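Local coordinates for fusion protein of Nuclear RNA export factor 2 and Protein panoramix (Drosophila melanogaster, PDB 6IEW) that joins Panoramix, Piwi and Nxt1 in ovarian cotranscriptional transposon silencing, using its UBA (TAP-C) domain, fused here to a Panoramix segment, to bind Panoramix, at residues D34-F37 / E38-L41; F44-K47 / N48-E52. All coordinates share one frame; numbering follows the deposited sequence. Where two conformers were deposited one is given.

Contact 1 (D34-F37 / E38-L41)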
loop_
_atom_site.group_PDB
_atom_site.type_symbol
_atom_site.label_atom_id
_atom_site.label_comp_id
_atom_site.label_asym_id
_atom_site.label_seq_id
_atom_site.Cartn_x
_atom_site.Cartn_y
_atom_site.Cartn_z
ATOM N N ASP A 34 8.857 -8.639 -1.524
ATOM C CA ASP A 34 9.160 -9.460 -2.695
ATOM C C ASP A 34 8.028 -9.447 -3.717
ATOM O O ASP A 34 7.667 -10.480 -4.287
ATOM C CB ASP A 34 9.560 -10.888 -2.326
ATOM C CG ASP A 34 10.251 -11.603 -3.475
ATOM O OD1 ASP A 34 10.915 -10.916 -4.282
ATOM O OD2 ASP A 34 10.115 -12.839 -3.594
ATOM N N TRP A 35 7.459 -8.265 -3.948
ATOM C CA TRP A 35 6.540 -8.019 -5.055
ATOM C C TRP A 35 5.213 -8.749 -4.919
ATOM O O TRP A 35 4.492 -8.909 -5.911
ATOM C CB TRP A 35 7.200 -8.324 -6.403
ATOM C CG TRP A 35 8.352 -7.443 -6.629
ATOM C CD1 TRP A 35 9.651 -7.656 -6.259
ATOM C CD2 TRP A 35 8.309 -6.164 -7.240
ATOM N NE1 TRP A 35 10.424 -6.579 -6.625
ATOM C CE2 TRP A 35 9.619 -5.650 -7.233
ATOM C CE3 TRP A 35 7.287 -5.405 -7.811
ATOM C CZ2 TRP A 35 9.930 -4.408 -7.770
ATOM C CZ3 TRP A 35 7.592 -4.182 -8.339
ATOM C CH2 TRP A 35 8.901 -3.689 -8.318
ATOM N N ASP A 36 4.867 -9.194 -3.717
ATOM C CA ASP A 36 3.593 -9.854 -3.476
ATOM C C ASP A 36 2.608 -8.849 -2.901
ATOM O O ASP A 36 2.862 -8.255 -1.847
ATOM C CB ASP A 36 3.732 -11.055 -2.548
ATOM C CG ASP A 36 2.434 -11.828 -2.422
ATOM O OD1 ASP A 36 2.138 -12.653 -3.312
ATOM O OD2 ASP A 36 1.694 -11.586 -1.455
ATOM N N PHE A 37 1.488 -8.676 -3.602
ATOM C CA PHE A 37 0.495 -7.665 -3.255
ATOM C C PHE A 37 -0.021 -7.861 -1.834
ATOM O O PHE A 37 0.011 -6.933 -1.014
ATOM C CB PHE A 37 -0.639 -7.758 -4.280
ATOM C CG PHE A 37 -1.763 -6.783 -4.067
ATOM C CD1 PHE A 37 -1.520 -5.426 -3.935
ATOM C CD2 PHE A 37 -3.076 -7.229 -4.052
ATOM C CE1 PHE A 37 -2.568 -4.538 -3.766
ATOM C CE2 PHE A 37 -4.121 -6.345 -3.884
ATOM C CZ PHE A 37 -3.868 -4.999 -3.739
ATOM N N GLU A 38 -0.488 -9.071 -1.520
ATOM C CA GLU A 38 -1.048 -9.329 -0.197
ATOM C C GLU A 38 0.000 -9.140 0.895
ATOM O O GLU A 38 -0.261 -8.501 1.920
ATOM C CB GLU A 38 -1.642 -10.736 -0.147
ATOM C CG GLU A 38 -2.261 -11.090 1.187
ATOM C CD GLU A 38 -2.798 -12.499 1.211
ATOM O OE1 GLU A 38 -2.406 -13.297 0.334
ATOM O OE2 GLU A 38 -3.616 -12.807 2.102
ATOM N N ARG A 39 1.202 -9.684 0.691
ATOM C CA ARG A 39 2.243 -9.522 1.701
ATOM C C ARG A 39 2.622 -8.057 1.878
ATOM O O ARG A 39 2.925 -7.621 2.994
ATOM C CB ARG A 39 3.466 -10.371 1.357
ATOM C CG ARG A 39 3.213 -11.863 1.473
ATOM C CD ARG A 39 4.504 -12.639 1.697
ATOM N NE ARG A 39 5.502 -12.367 0.667
ATOM C CZ ARG A 39 5.548 -12.985 -0.511
ATOM N NH1 ARG A 39 4.641 -13.904 -0.819
ATOM N NH2 ARG A 39 6.489 -12.675 -1.387
ATOM N N ALA A 40 2.600 -7.280 0.790
ATOM C CA ALA A 40 2.927 -5.861 0.892
ATOM C C ALA A 40 1.894 -5.109 1.722
ATOM O O ALA A 40 2.252 -4.244 2.532
ATOM C CB ALA A 40 3.061 -5.247 -0.501
ATOM N N LEU A 41 0.611 -5.424 1.540
ATOM C CA LEU A 41 -0.422 -4.778 2.344
ATOM C C LEU A 41 -0.248 -5.110 3.820
ATOM O O LEU A 41 -0.328 -4.225 4.683
ATOM C CB LEU A 41 -1.810 -5.192 1.852
ATOM C CG LEU A 41 -2.165 -4.720 0.442
ATOM C CD1 LEU A 41 -3.493 -5.320 0.007
ATOM C CD2 LEU A 41 -2.214 -3.201 0.366
HETATM O O HOH W 1 6.804 -13.182 -3.999
HETATM O O HOH W 2 0.360 -13.767 -0.672
#
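The guanidinium of Arg39 lies flat over the side chain of Asp36: Asp36 CB sits 3.2 Å above the guanidinium plane, over its centre, and the carboxylate plane is only 10° from parallel with it. This is a stacked arrangement, not an end-on fork. Asp36 OD1 and Arg39 NH1 form a long salt bridge of 3.7 Å, in which the oxygen stands well out of the guanidinium plane, no N-H points at it and charge alone acts. With Asp36 CG anti to the backbone N (chi1 -174°), the carboxylate swings over the start of the helix, where OD2 accepts from Arg39 N at 2.9 Å through its anti lone pair, the N-H...O angle being 165°. Asp36 is thus the N-cap of helix 37-49 in the UBA (TAP-C) domain of Nxf2, and the same residue's O receives Ala40 N at 2.8 Å. A water donates to both Asp36 OD2 and Glu38 OE1, linking two carboxylates that would otherwise probably repel. At the guanidinium edge, in plane, lie Asp34 CB and a second water, which accepts from Arg39 NH2 at 2.7 Å and donates to Asp34 O. Asp34, at positive phi, is the C-prime residue of the Schellman motif that ends helix 23-32, and that water ties Arg39 to this turn. Away from this polar side, Leu41 CD1 makes a CH-pi contact over one face of the Phe37 ring, 4.0 Å from its centroid and offset toward the rim. Both side chains also touch Val84 of the Panoramix helix 70-93, a neighbour supplied by the other part of the fusion.

Contact 2 (F44-K47 / N48-E52); sequences FIQK and NADHE
Phe44 and Asn48 meet one turn apart near the C-terminal end of helix 37-49, in the Nxf2 UBA (TAP-C) part of the fusion: Phe44 O accepts from Asn48 N, and Asn48 CB lies oblique to the Phe44 ring, 4.3 Å from its CE1. That ring is buried, packed on Phe15 and Thr19 of helix 4-19 and on Phe58. Next, Ile45 O takes two donors, Ala49 N and a water that also accepts from Asn48 ND2 at 3.0 Å; Asn48 OD1 is bound by Arg74 of the Panoramix part. Gln46 bends back at chi2 (64°), which brings its amide over the turn to Asp50. Gln46 NE2 donates to Asp50 OD2 at 3.0 Å, nearly straight at 173°. Asp50 OD2 lies in the Gln46 amide plane, whereas the donor comes from above the carboxylate plane, the two flat groups being 45° apart. Lys47 O receives Glu52 N at 3.0 Å, and His51 N bonds Asn48 O at 3.2 Å; with His51 at positive phi, the pair defines the Schellman motif that ends the helix. In one of the two conformers of Glu52, a water donates to Glu52 OE1 and accepts from Lys47 NZ, linking these tentatively across 4.5 Å. The Lys47 charge is shared mainly with Glu32, its direct salt-bridge partner. The Asp50 carboxylate stands unfavourably at the negative end of the helix, a cost that the nearly straight bond from the Gln46 amide probably offsets.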
loop_
_atom_site.group_PDB
_atom_site.type_symbol
_atom_site.label_atom_id
_atom_site.label_comp_id
_atom_site.label_asym_id
_atom_site.label_seq_id
_atom_site.Cartn_x
_atom_site.Cartn_y
_atom_site.Cartn_z
ATOM N N PHE A 44 2.715 -3.164 5.141
ATOM C CA PHE A 44 2.351 -1.771 5.387
ATOM C C PHE A 44 1.636 -1.617 6.723
ATOM O O PHE A 44 1.945 -0.710 7.506
ATOM C CB PHE A 44 1.471 -1.255 4.246
ATOM C CG PHE A 44 0.680 -0.021 4.598
ATOM C CD1 PHE A 44 1.318 1.140 5.014
ATOM C CD2 PHE A 44 -0.702 -0.024 4.506
ATOM C CE1 PHE A 44 0.584 2.270 5.343
ATOM C CE2 PHE A 44 -1.439 1.100 4.823
ATOM C CZ PHE A 44 -0.798 2.249 5.249
ATOM N N ILE A 45 0.672 -2.496 6.998
ATOM C CA ILE A 45 -0.082 -2.405 8.247
ATOM C C ILE A 45 0.833 -2.596 9.451
ATOM O O ILE A 45 0.713 -1.889 10.462
ATOM C CB ILE A 45 -1.258 -3.398 8.226
ATOM C CG1 ILE A 45 -2.292 -2.941 7.198
ATOM C CG2 ILE A 45 -1.878 -3.537 9.610
ATOM C CD1 ILE A 45 -3.236 -4.027 6.774
ATOM N N GLN A 46 1.774 -3.538 9.357
ATOM C CA GLN A 46 2.699 -3.768 10.462
ATOM C C GLN A 46 3.626 -2.576 10.658
ATOM O O GLN A 46 3.803 -2.092 11.782
ATOM C CB GLN A 46 3.506 -5.042 10.217
ATOM C CG GLN A 46 4.438 -5.388 11.366
ATOM C CD GLN A 46 3.681 -5.694 12.640
ATOM O OE1 GLN A 46 2.769 -6.520 12.646
ATOM N NE2 GLN A 46 4.046 -5.020 13.724
ATOM N N LYS A 47 4.234 -2.092 9.568
ATOM C CA LYS A 47 5.103 -0.923 9.664
ATOM C C LYS A 47 4.349 0.277 10.217
ATOM O O LYS A 47 4.890 1.045 11.025
ATOM C CB LYS A 47 5.680 -0.591 8.290
ATOM C CG LYS A 47 6.739 -1.556 7.793
ATOM C CD LYS A 47 7.077 -1.251 6.334
ATOM C CE LYS A 47 8.279 -2.039 5.834
ATOM N NZ LYS A 47 9.575 -1.390 6.181
ATOM N N ASN A 48 3.094 0.450 9.805
ATOM C CA ASN A 48 2.298 1.560 10.308
ATOM C C ASN A 48 2.122 1.463 11.818
ATOM O O ASN A 48 2.278 2.456 12.539
ATOM C CB ASN A 48 0.943 1.587 9.601
ATOM C CG ASN A 48 0.087 2.748 10.041
ATOM O OD1 ASN A 48 0.309 3.885 9.626
ATOM N ND2 ASN A 48 -0.903 2.469 10.885
ATOM N N ALA A 49 1.819 0.261 12.316
ATOM C CA ALA A 49 1.606 0.086 13.750
ATOM C C ALA A 49 2.885 0.315 14.543
ATOM O O ALA A 49 2.827 0.726 15.709
ATOM C CB ALA A 49 1.047 -1.309 14.028
ATOM N N ASP A 50 4.041 0.056 13.934
ATOM C CA ASP A 50 5.334 0.213 14.587
ATOM C C ASP A 50 5.911 1.620 14.439
ATOM O O ASP A 50 7.084 1.832 14.765
ATOM C CB ASP A 50 6.331 -0.820 14.050
ATOM C CG ASP A 50 5.959 -2.244 14.421
ATOM O OD1 ASP A 50 5.238 -2.433 15.420
ATOM O OD2 ASP A 50 6.400 -3.176 13.718
ATOM N N HIS A 51 5.123 2.575 13.943
ATOM C CA HIS A 51 5.558 3.965 13.783
ATOM C C HIS A 51 6.709 4.110 12.795
ATOM O O HIS A 51 7.582 4.967 12.956
ATOM C CB HIS A 51 5.854 4.637 15.128
ATOM C CG HIS A 51 4.659 4.707 16.018
ATOM N ND1 HIS A 51 3.505 5.366 15.655
ATOM C CD2 HIS A 51 4.426 4.186 17.247
ATOM C CE1 HIS A 51 2.615 5.257 16.626
ATOM N NE2 HIS A 51 3.147 4.542 17.600
ATOM N N GLU A 52 6.704 3.283 11.751
ATOM C CA GLU A 52 7.726 3.332 10.715
ATOM C C GLU A 52 7.244 3.978 9.423
ATOM O O GLU A 52 8.013 4.053 8.461
ATOM C CB GLU A 52 8.282 1.928 10.446
ATOM C CG GLU A 52 9.183 1.417 11.565
ATOM C CD GLU A 52 9.387 -0.084 11.525
ATOM O OE1 GLU A 52 8.878 -0.734 10.588
ATOM O OE2 GLU A 52 10.053 -0.615 12.439
HETATM O O HOH W 3 -1.530 -0.416 11.389
HETATM O O HOH W 4 10.543 -0.681 8.639
#

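How the contacts relate
Both contacts belong to helix 37-49 of the Nxf2 UBA domain, contact 1 at its start and contact 2 at its end, with centres about 14 Å apart; they are close in sequence but do not touch. Contact 1 is partly buried and contact 2 lies at the surface. At the start a carboxylate supplements the backbone bonds by capping a helix N-H; at the end carbonyls take the closing N-H groups of a Schellman turn, and the side-chain bond joins amide to carboxylate. Opposite charges stack in contact 1, while in contact 2 Lys47 and Glu52 are joined only through water, in one Glu52 conformer. Each contact also sends apolar side chains toward helix 4-19 and the Panoramix helix 70-93.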